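Local coordinates for protein arabinogalactan endo-1,4-beta-galactosidase (PDB 7OSK) that probably hydrolyses internal beta-1,4-galactosidic links of arabinogalactan, through the calcium-binding, GH53-family barrel domain of a longer hyperthermostable archaeal protein, at residues 112-115 / 116-120; 377-380 / 381-385; 240-243 / 244-248. One frame throughout, in Å; residues are numbered along the deposited sequence. Where two conformers were deposited one is given.

Interaction 1: 112-115 / 116-120; sequences CDLP and RMTDF
Asp113 carries CG wedged between its own backbone N and carbonyl carbon (chi1 64°), which turns OD1 back over the first turn of the helix to Arg116. As the N-cap residue, it takes the amide there in a weak capping bond, Arg116 N to Asp113 OD1 at 3.4 Å. The arginine chain runs out and bends at chi3 (38°), bringing its guanidinium round so that Asp113 OD1 sits over one face; the salt bridge to NH2 is long, and no N-H points at that oxygen. Arg116 NE bonds instead to Asn111 O, and NH1 forms a salt bridge with Glu64.

Thr118 OG1 donates to Leu114 O at 2.6 Å, while Thr118 N reaches the same oxygen from the opposite face of the carbonyl plane at 2.9 Å, two bonds gripping one acceptor. On the buried side Met117, bent at chi2 and chi3, lays SD 3.7 Å from Cys112 CB, with CG close to the carbonyl oxygens of Cys112 and Asp113. Cutting Met117 back to an alanine would probably leave Cys112 without its sulfur neighbour and open a gap beside Pro60.

This is the start of helix 114-126, in a beta-alpha-beta unit: Met117 and Leu114 rest on Val95 of strand 90-95, Arg116 and Met117 meet helix 59-65, and Leu114, Pro115 and Thr118 touch Tyr175 of helix 158-178.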
ATOM      1  N   CYS A 112      10.727  -1.588   7.931  1.00 15.20           N
ATOM      2  CA  CYS A 112      10.828  -1.243   6.521  1.00 18.98           C
ATOM      3  C   CYS A 112      11.717  -0.029   6.252  1.00 18.08           C
ATOM      4  O   CYS A 112      11.257   0.972   5.704  1.00 15.55           O
ATOM      5  CB  CYS A 112       9.427  -0.987   5.964  1.00 18.66           C
ATOM      6  SG  CYS A 112       8.282  -2.348   6.266  1.00 16.27           S
ATOM      7  N   ASP A 113      12.990  -0.122   6.622  1.00 16.78           N
ATOM      8  CA  ASP A 113      13.931   0.955   6.340  1.00 17.33           C
ATOM      9  C   ASP A 113      14.382   0.872   4.884  1.00 18.94           C
ATOM     10  O   ASP A 113      14.128  -0.122   4.203  1.00 19.62           O
ATOM     11  CB  ASP A 113      15.133   0.902   7.290  1.00 17.85           C
ATOM     12  CG  ASP A 113      15.963  -0.355   7.120  1.00 20.48           C
ATOM     13  OD1 ASP A 113      15.444  -1.343   6.566  1.00 21.32           O
ATOM     14  OD2 ASP A 113      17.137  -0.356   7.551  1.00 20.24           O
ATOM     15  N   LEU A 114      15.050   1.921   4.416  1.00 18.37           N
ATOM     16  CA  LEU A 114      15.376   2.058   2.999  1.00 16.06           C
ATOM     17  C   LEU A 114      16.296   0.947   2.475  1.00 18.25           C
ATOM     18  O   LEU A 114      16.070   0.434   1.379  1.00 17.81           O
ATOM     19  CB  LEU A 114      16.012   3.428   2.744  1.00 17.43           C
ATOM     20  CG  LEU A 114      16.279   3.804   1.286  1.00 20.08           C
ATOM     21  CD1 LEU A 114      14.971   4.026   0.539  1.00 16.71           C
ATOM     22  CD2 LEU A 114      17.163   5.043   1.215  1.00 19.77           C
ATOM     23  N   PRO A 115      17.336   0.572   3.244  1.00 20.62           N
ATOM     24  CA  PRO A 115      18.211  -0.503   2.756  1.00 19.26           C
ATOM     25  C   PRO A 115      17.498  -1.843   2.554  1.00 18.29           C
ATOM     26  O   PRO A 115      17.743  -2.497   1.541  1.00 16.37           O
ATOM     27  CB  PRO A 115      19.270  -0.619   3.859  1.00 14.90           C
ATOM     28  CG  PRO A 115      19.289   0.713   4.503  1.00 18.21           C
ATOM     29  CD  PRO A 115      17.867   1.180   4.477  1.00 20.02           C
ATOM     30  N   ARG A 116      16.641  -2.243   3.493  1.00 18.24           N
ATOM     31  CA  ARG A 116      15.940  -3.523   3.386  1.00 19.22           C
ATOM     32  C   ARG A 116      14.853  -3.484   2.316  1.00 18.29           C
ATOM     33  O   ARG A 116      14.638  -4.466   1.607  1.00 17.69           O
ATOM     34  CB  ARG A 116      15.326  -3.922   4.732  1.00 18.53           C
ATOM     35  CG  ARG A 116      14.250  -4.997   4.626  1.00 19.18           C
ATOM     36  CD  ARG A 116      14.073  -5.795   5.915  1.00 21.15           C
ATOM     37  NE  ARG A 116      14.208  -4.979   7.121  1.00 20.42           N
ATOM     38  CZ  ARG A 116      15.199  -5.077   8.007  1.00 19.93           C
ATOM     39  NH1 ARG A 116      16.177  -5.965   7.854  1.00 17.51           N
ATOM     40  NH2 ARG A 116      15.211  -4.278   9.065  1.00 21.16           N
ATOM     41  N   MET A 117      14.168  -2.352   2.201  1.00 18.76           N
ATOM     42  CA  MET A 117      13.098  -2.207   1.222  1.00 16.52           C
ATOM     43  C   MET A 117      13.647  -2.105  -0.194  1.00 17.25           C
ATOM     44  O   MET A 117      13.036  -2.597  -1.138  1.00 20.50           O
ATOM     45  CB  MET A 117      12.250  -0.977   1.539  1.00 17.01           C
ATOM     46  CG  MET A 117      11.388  -1.122   2.780  1.00 18.26           C
ATOM     47  SD  MET A 117      10.138  -2.414   2.620  1.00 18.48           S
ATOM     48  CE  MET A 117      10.954  -3.792   3.425  1.00 16.16           C
ATOM     49  N   THR A 118      14.800  -1.463  -0.340  1.00 17.84           N
ATOM     50  CA  THR A 118      15.401  -1.266  -1.653  1.00 19.34           C
ATOM     51  C   THR A 118      15.913  -2.585  -2.228  1.00 20.89           C
ATOM     52  O   THR A 118      15.870  -2.800  -3.441  1.00 19.91           O
ATOM     53  CB  THR A 118      16.559  -0.247  -1.592  1.00 19.23           C
ATOM     54  OG1 THR A 118      16.052   1.030  -1.177  1.00 16.75           O
ATOM     55  CG2 THR A 118      17.232  -0.096  -2.951  1.00 21.51           C
ATOM     56  N   ASP A 119      16.398  -3.466  -1.359  1.00 22.68           N
ATOM     57  CA  ASP A 119      16.933  -4.747  -1.804  1.00 21.86           C
ATOM     58  C   ASP A 119      15.834  -5.616  -2.399  1.00 21.92           C
ATOM     59  O   ASP A 119      16.072  -6.365  -3.344  1.00 25.96           O
ATOM     60  CB  ASP A 119      17.611  -5.490  -0.652  1.00 18.03           C
ATOM     61  CG  ASP A 119      18.066  -6.881  -1.053  1.00 23.19           C
ATOM     62  OD1 ASP A 119      19.123  -6.997  -1.709  1.00 22.50           O
ATOM     63  OD2 ASP A 119      17.359  -7.857  -0.720  1.00 24.03           O
ATOM     64  N   PHE A 120      14.633  -5.516  -1.843  1.00 19.87           N
ATOM     65  CA  PHE A 120      13.506  -6.295  -2.338  1.00 22.19           C
ATOM     66  C   PHE A 120      12.973  -5.694  -3.633  1.00 22.51           C
ATOM     67  O   PHE A 120      12.677  -6.413  -4.587  1.00 22.73           O
ATOM     68  CB  PHE A 120      12.394  -6.362  -1.290  1.00 22.52           C
ATOM     69  CG  PHE A 120      11.317  -7.353  -1.619  1.00 21.63           C
ATOM     70  CD1 PHE A 120      11.525  -8.709  -1.424  1.00 22.44           C
ATOM     71  CD2 PHE A 120      10.100  -6.935  -2.124  1.00 19.65           C
ATOM     72  CE1 PHE A 120      10.540  -9.626  -1.725  1.00 19.05           C
ATOM     73  CE2 PHE A 120       9.112  -7.850  -2.428  1.00 20.35           C
ATOM     74  CZ  PHE A 120       9.332  -9.195  -2.227  1.00 19.38           C
TER

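Interaction 2: 377-380 / 381-385; sequences LFDF and NGRAL
Asp379 and Arg383 are tied by two hydrogen bonds running in opposite senses. Asp379 N gives a straight bond to Arg383 O (2.8 Å, 165° at the hydrogen), lying in the carbonyl plane, and Arg383 N returns one to Asp379 OD1, met from above the carboxylate plane at 2.8 Å. Gly382 N closes a type I turn onto Asp379 O. Leu385 N bonds to Leu377 O, and this bond and the one from Asp379 N bracket the single bridge of Phe378 with Ala384.

Apolar contacts fill in around this frame. The Phe378 ring brings CE2 to 3.9 Å from Ala384 CB and also packs on helix 79-85; Leu385 CD2 lies 3.7 Å from Asp379 CB.

Charge plays the lesser part: the arginine chain stretches away, and its NH2 binds Glu72 O.

From within the turn, the Phe380 side chain comes within about 3 Å, nearest atoms, of that of Glu373, a calcium ligand, and meets the ring of Trp297. With Gly382 at positive phi (80°), the bonding is consistent with a type I turn and G1 bulge. OD1 takes Arg383 N and, weakly, Asn381 N, drawing both amides in toward the turn, and they probably help stabilise its negative charge.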
ATOM      1  N   LEU A 377      -2.709 -13.424   1.586  1.00 19.51           N
ATOM      2  CA  LEU A 377      -3.043 -14.288   0.457  1.00 21.04           C
ATOM      3  C   LEU A 377      -2.313 -15.628   0.565  1.00 23.64           C
ATOM      4  O   LEU A 377      -2.358 -16.448  -0.356  1.00 24.79           O
ATOM      5  CB  LEU A 377      -2.705 -13.594  -0.865  1.00 22.05           C
ATOM      6  CG  LEU A 377      -3.538 -12.346  -1.180  1.00 20.65           C
ATOM      7  CD1 LEU A 377      -3.018 -11.636  -2.422  1.00 21.05           C
ATOM      8  CD2 LEU A 377      -5.005 -12.704  -1.361  1.00 23.64           C
ATOM      9  N   PHE A 378      -1.648 -15.838   1.699  1.00 23.33           N
ATOM     10  CA  PHE A 378      -1.006 -17.108   2.027  1.00 22.33           C
ATOM     11  C   PHE A 378      -1.568 -17.603   3.355  1.00 23.09           C
ATOM     12  O   PHE A 378      -1.965 -16.794   4.195  1.00 24.17           O
ATOM     13  CB  PHE A 378       0.514 -16.949   2.124  1.00 21.17           C
ATOM     14  CG  PHE A 378       1.168 -16.529   0.840  1.00 21.26           C
ATOM     15  CD1 PHE A 378       1.157 -15.204   0.443  1.00 21.91           C
ATOM     16  CD2 PHE A 378       1.810 -17.459   0.037  1.00 25.64           C
ATOM     17  CE1 PHE A 378       1.764 -14.813  -0.737  1.00 20.85           C
ATOM     18  CE2 PHE A 378       2.420 -17.074  -1.145  1.00 23.97           C
ATOM     19  CZ  PHE A 378       2.396 -15.748  -1.531  1.00 22.67           C
ATOM     20  N   ASP A 379      -1.603 -18.918   3.557  1.00 23.53           N
ATOM     21  CA  ASP A 379      -2.097 -19.457   4.821  1.00 24.59           C
ATOM     22  C   ASP A 379      -1.003 -19.415   5.887  1.00 23.58           C
ATOM     23  O   ASP A 379       0.096 -18.916   5.642  1.00 22.68           O
ATOM     24  CB  ASP A 379      -2.633 -20.888   4.647  1.00 28.30           C
ATOM     25  CG  ASP A 379      -1.583 -21.872   4.150  1.00 26.34           C
ATOM     26  OD1 ASP A 379      -0.383 -21.716   4.465  1.00 25.63           O
ATOM     27  OD2 ASP A 379      -1.976 -22.826   3.445  1.00 25.62           O
ATOM     28  N   PHE A 380      -1.311 -19.947   7.064  1.00 22.86           N
ATOM     29  CA  PHE A 380      -0.404 -19.877   8.204  1.00 25.29           C
ATOM     30  C   PHE A 380       0.875 -20.665   7.947  1.00 25.18           C
ATOM     31  O   PHE A 380       1.934 -20.342   8.486  1.00 24.66           O
ATOM     32  CB  PHE A 380      -1.101 -20.396   9.464  1.00 24.62           C
ATOM     33  CG  PHE A 380      -2.426 -19.737   9.736  1.00 25.18           C
ATOM     34  CD1 PHE A 380      -2.687 -18.459   9.271  1.00 25.53           C
ATOM     35  CD2 PHE A 380      -3.414 -20.395  10.451  1.00 25.62           C
ATOM     36  CE1 PHE A 380      -3.903 -17.849   9.514  1.00 26.75           C
ATOM     37  CE2 PHE A 380      -4.633 -19.787  10.700  1.00 24.99           C
ATOM     38  CZ  PHE A 380      -4.876 -18.514  10.230  1.00 25.83           C
ATOM     39  N   ASN A 381       0.772 -21.695   7.114  1.00 26.46           N
ATOM     40  CA  ASN A 381       1.925 -22.513   6.766  1.00 28.01           C
ATOM     41  C   ASN A 381       2.729 -21.901   5.620  1.00 25.85           C
ATOM     42  O   ASN A 381       3.670 -22.512   5.111  1.00 25.50           O
ATOM     43  CB  ASN A 381       1.473 -23.927   6.402  1.00 27.19           C
ATOM     44  CG  ASN A 381       0.732 -24.609   7.538  1.00 27.65           C
ATOM     45  OD1 ASN A 381       1.082 -24.447   8.708  1.00 26.64           O
ATOM     46  ND2 ASN A 381      -0.301 -25.372   7.198  1.00 27.04           N
ATOM     47  N   GLY A 382       2.354 -20.690   5.220  1.00 26.47           N
ATOM     48  CA  GLY A 382       3.086 -19.958   4.202  1.00 24.31           C
ATOM     49  C   GLY A 382       2.752 -20.401   2.792  1.00 25.02           C
ATOM     50  O   GLY A 382       3.390 -19.969   1.835  1.00 29.65           O
ATOM     51  N   ARG A 383       1.748 -21.262   2.663  1.00 25.25           N
ATOM     52  CA  ARG A 383       1.352 -21.784   1.362  1.00 27.18           C
ATOM     53  C   ARG A 383       0.362 -20.848   0.676  1.00 27.89           C
ATOM     54  O   ARG A 383      -0.519 -20.274   1.318  1.00 25.99           O
ATOM     55  CB  ARG A 383       0.752 -23.182   1.517  1.00 28.45           C
ATOM     56  CG  ARG A 383       0.213 -23.787   0.234  1.00 30.28           C
ATOM     57  CD  ARG A 383      -0.141 -25.248   0.444  1.00 33.55           C
ATOM     58  NE  ARG A 383      -0.683 -25.867  -0.763  1.00 40.07           N
ATOM     59  CZ  ARG A 383      -0.841 -27.177  -0.927  1.00 41.06           C
ATOM     60  NH1 ARG A 383      -0.491 -28.022   0.035  1.00 40.53           N
ATOM     61  NH2 ARG A 383      -1.344 -27.646  -2.061  1.00 41.40           N
ATOM     62  N   ALA A 384       0.521 -20.695  -0.635  1.00 28.95           N
ATOM     63  CA  ALA A 384      -0.328 -19.802  -1.414  1.00 28.41           C
ATOM     64  C   ALA A 384      -1.779 -20.267  -1.399  1.00 29.08           C
ATOM     65  O   ALA A 384      -2.082 -21.408  -1.744  1.00 30.98           O
ATOM     66  CB  ALA A 384       0.180 -19.710  -2.846  1.00 29.11           C
ATOM     67  N   LEU A 385      -2.673 -19.372  -0.992  1.00 28.20           N
ATOM     68  CA  LEU A 385      -4.100 -19.649  -1.035  1.00 28.14           C
ATOM     69  C   LEU A 385      -4.562 -19.711  -2.486  1.00 30.25           C
ATOM     70  O   LEU A 385      -4.014 -19.011  -3.337  1.00 31.63           O
ATOM     71  CB  LEU A 385      -4.882 -18.576  -0.277  1.00 27.12           C
ATOM     72  CG  LEU A 385      -4.556 -18.428   1.210  1.00 27.80           C
ATOM     73  CD1 LEU A 385      -5.254 -17.207   1.791  1.00 24.88           C
ATOM     74  CD2 LEU A 385      -4.948 -19.681   1.979  1.00 27.47           C
TER

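Interaction 3: 240-243 / 244-248; sequences FYIN and FIDRL
Phe240 and Phe244, one helical turn apart, point the same way from helix 238-250, and both hold CG anti to the backbone N (chi1 168° and -173°). Their rings are near parallel, 30° between planes, but slid so far that they barely overlap, with centroids 5.6 Å apart. What Phe240 offers Phe244 is chiefly the rim of one face: Phe244 CB lies over it, and Phe240 CZ comes to 3.9 Å from Phe244 CD2.

The buried, packed side is made by Phe244, Tyr241 and Ile245, with the partly exposed Phe240 toward its border. Phe244 continues inward, edge-to-face with Trp206 and against Leu233 and Phe209. The side chains of Tyr241 and Ile245 cross with Tyr241 CD2 4.1 Å from Ile245 CD1; the tyrosine hydroxyl is bonded to Gly235 O. Main-chain bonds underlie both pairs, Phe244 N to Phe240 O at 2.9 Å and Ile245 N to Tyr241 O at 2.8 Å.

The outer side is looser. Asn243 and Arg247 are exposed, and the bond from Arg247 N to Asn243 O is weak at 3.5 Å. Between these two sides, Ile242 CG2 lies alongside Asp246 OD2 at 3.8 Å, while the carboxylate is held by Tyr284 and a salt bridge to Arg283.

Such an amphipathic helix, with Tyr241 and Phe244 against Leu233 of strand 228-234 and Asn243 and Arg247 outward, is the crossover helix of a beta-alpha-beta unit in a TIM barrel.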
ATOM      1  N   PHE A 240     -15.496  14.420   0.756  1.00 25.75           N
ATOM      2  CA  PHE A 240     -14.221  14.811   1.351  1.00 25.48           C
ATOM      3  C   PHE A 240     -13.118  14.847   0.301  1.00 24.01           C
ATOM      4  O   PHE A 240     -12.288  15.756   0.299  1.00 21.65           O
ATOM      5  CB  PHE A 240     -13.827  13.859   2.482  1.00 26.38           C
ATOM      6  CG  PHE A 240     -12.409  14.038   2.949  1.00 22.63           C
ATOM      7  CD1 PHE A 240     -12.085  15.027   3.864  1.00 22.73           C
ATOM      8  CD2 PHE A 240     -11.401  13.220   2.467  1.00 22.39           C
ATOM      9  CE1 PHE A 240     -10.780  15.196   4.291  1.00 22.24           C
ATOM     10  CE2 PHE A 240     -10.095  13.383   2.888  1.00 23.77           C
ATOM     11  CZ  PHE A 240      -9.783  14.372   3.801  1.00 23.10           C
ATOM     12  N   TYR A 241     -13.109  13.850  -0.583  1.00 22.84           N
ATOM     13  CA  TYR A 241     -12.135  13.797  -1.668  1.00 23.26           C
ATOM     14  C   TYR A 241     -12.222  15.060  -2.517  1.00 24.27           C
ATOM     15  O   TYR A 241     -11.202  15.647  -2.883  1.00 23.40           O
ATOM     16  CB  TYR A 241     -12.360  12.561  -2.540  1.00 21.99           C
ATOM     17  CG  TYR A 241     -11.709  11.296  -2.022  1.00 24.17           C
ATOM     18  CD1 TYR A 241     -12.156  10.686  -0.854  1.00 23.75           C
ATOM     19  CD2 TYR A 241     -10.658  10.701  -2.709  1.00 22.04           C
ATOM     20  CE1 TYR A 241     -11.569   9.526  -0.381  1.00 21.47           C
ATOM     21  CE2 TYR A 241     -10.064   9.539  -2.244  1.00 22.31           C
ATOM     22  CZ  TYR A 241     -10.523   8.956  -1.079  1.00 21.84           C
ATOM     23  OH  TYR A 241      -9.939   7.800  -0.610  1.00 18.42           O
ATOM     24  N   ILE A 242     -13.448  15.473  -2.821  1.00 22.92           N
ATOM     25  CA  ILE A 242     -13.678  16.693  -3.583  1.00 24.30           C
ATOM     26  C   ILE A 242     -13.025  17.888  -2.898  1.00 22.21           C
ATOM     27  O   ILE A 242     -12.234  18.603  -3.508  1.00 21.48           O
ATOM     28  CB  ILE A 242     -15.185  16.973  -3.764  1.00 24.08           C
ATOM     29  CG1 ILE A 242     -15.813  15.894  -4.649  1.00 23.39           C
ATOM     30  CG2 ILE A 242     -15.405  18.358  -4.376  1.00 22.41           C
ATOM     31  CD1 ILE A 242     -17.325  15.977  -4.752  1.00 25.79           C
ATOM     32  N   ASN A 243     -13.367  18.099  -1.632  1.00 22.22           N
ATOM     33  CA  ASN A 243     -12.866  19.242  -0.880  1.00 25.06           C
ATOM     34  C   ASN A 243     -11.349  19.225  -0.745  1.00 22.49           C
ATOM     35  O   ASN A 243     -10.698  20.265  -0.827  1.00 21.34           O
ATOM     36  CB  ASN A 243     -13.502  19.281   0.513  1.00 27.36           C
ATOM     37  CG  ASN A 243     -15.007  19.480   0.466  1.00 25.87           C
ATOM     38  OD1 ASN A 243     -15.531  20.157  -0.419  1.00 25.27           O
ATOM     39  ND2 ASN A 243     -15.711  18.891   1.428  1.00 24.95           N
ATOM     40  N   PHE A 244     -10.794  18.035  -0.544  1.00 22.51           N
ATOM     41  CA  PHE A 244      -9.364  17.889  -0.303  1.00 22.09           C
ATOM     42  C   PHE A 244      -8.546  18.038  -1.585  1.00 21.46           C
ATOM     43  O   PHE A 244      -7.531  18.734  -1.602  1.00 21.61           O
ATOM     44  CB  PHE A 244      -9.072  16.532   0.339  1.00 22.10           C
ATOM     45  CG  PHE A 244      -7.645  16.363   0.775  1.00 21.22           C
ATOM     46  CD1 PHE A 244      -6.695  15.854  -0.097  1.00 21.24           C
ATOM     47  CD2 PHE A 244      -7.254  16.715   2.055  1.00 20.59           C
ATOM     48  CE1 PHE A 244      -5.380  15.700   0.302  1.00 22.27           C
ATOM     49  CE2 PHE A 244      -5.941  16.563   2.462  1.00 20.35           C
ATOM     50  CZ  PHE A 244      -5.002  16.054   1.585  1.00 22.26           C
ATOM     51  N   ILE A 245      -8.988  17.383  -2.653  1.00 20.92           N
ATOM     52  CA  ILE A 245      -8.237  17.378  -3.904  1.00 23.57           C
ATOM     53  C   ILE A 245      -8.350  18.719  -4.632  1.00 20.76           C
ATOM     54  O   ILE A 245      -7.363  19.216  -5.171  1.00 18.33           O
ATOM     55  CB  ILE A 245      -8.708  16.236  -4.828  1.00 23.15           C
ATOM     56  CG1 ILE A 245      -8.416  14.887  -4.161  1.00 22.72           C
ATOM     57  CG2 ILE A 245      -8.014  16.315  -6.192  1.00 22.05           C
ATOM     58  CD1 ILE A 245      -8.944  13.682  -4.917  1.00 23.28           C
ATOM     59  N   ASP A 246      -9.551  19.290  -4.657  1.00 21.23           N
ATOM     60  CA  ASP A 246      -9.752  20.623  -5.219  1.00 21.71           C
ATOM     61  C   ASP A 246      -8.766  21.615  -4.617  1.00 21.80           C
ATOM     62  O   ASP A 246      -8.085  22.347  -5.338  1.00 20.00           O
ATOM     63  CB  ASP A 246     -11.182  21.115  -4.973  1.00 23.01           C
ATOM     64  CG  ASP A 246     -12.192  20.492  -5.919  1.00 24.09           C
ATOM     65  OD1 ASP A 246     -11.874  19.455  -6.537  1.00 24.93           O
ATOM     66  OD2 ASP A 246     -13.308  21.040  -6.036  1.00 22.86           O
ATOM     67  N   ARG A 247      -8.691  21.639  -3.290  0.50 21.25           N
ATOM     68  CA  ARG A 247      -7.808  22.565  -2.597  0.50 19.85           C
ATOM     69  C   ARG A 247      -6.347  22.226  -2.875  0.50 20.79           C
ATOM     70  O   ARG A 247      -5.483  23.102  -2.861  0.50 22.27           O
ATOM     71  CB  ARG A 247      -8.079  22.543  -1.092  0.50 20.24           C
ATOM     72  CG  ARG A 247      -7.527  23.750  -0.347  0.50 20.32           C
ATOM     73  CD  ARG A 247      -7.835  23.677   1.141  0.50 20.14           C
ATOM     74  NE  ARG A 247      -7.424  24.888   1.846  0.50 19.36           N
ATOM     75  CZ  ARG A 247      -7.459  25.035   3.167  0.50 18.96           C
ATOM     76  NH1 ARG A 247      -7.881  24.043   3.941  0.50 19.39           N
ATOM     77  NH2 ARG A 247      -7.066  26.173   3.717  0.50 19.33           N
ATOM     78  N   LEU A 248      -6.076  20.951  -3.136  1.00 19.91           N
ATOM     79  CA  LEU A 248      -4.719  20.503  -3.423  1.00 20.99           C
ATOM     80  C   LEU A 248      -4.288  20.928  -4.826  1.00 18.99           C
ATOM     81  O   LEU A 248      -3.209  21.488  -5.013  1.00 17.94           O
ATOM     82  CB  LEU A 248      -4.619  18.981  -3.276  1.00 21.81           C
ATOM     83  CG  LEU A 248      -3.244  18.411  -2.921  1.00 20.69           C
ATOM     84  CD1 LEU A 248      -2.824  18.844  -1.522  1.00 20.75           C
ATOM     85  CD2 LEU A 248      -3.254  16.895  -3.030  1.00 20.03           C
TER

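Overall arrangement
All three contacts belong to the GH53 catalytic domain, an eight-stranded parallel beta/alpha barrel. Along the chain interaction 1 comes first, then interaction 3, and interaction 2 last. Interactions 1 and 3 lie in separate beta-alpha-beta units: helix 114-126 follows strand 90-95 and leads to strand 130-135, while helix 238-250 follows strand 228-234 and leads to strand 257-261. Their centres are 32 Å apart on opposite sides of the chain's centre. Interaction 2 is about 23 Å from interaction 1 and 39 Å from interaction 3, centre to centre. None touches another: interactions 1 and 3 lie in the helical layer, interaction 2 in a loop after the final barrel strand 346-352, beside the calcium site.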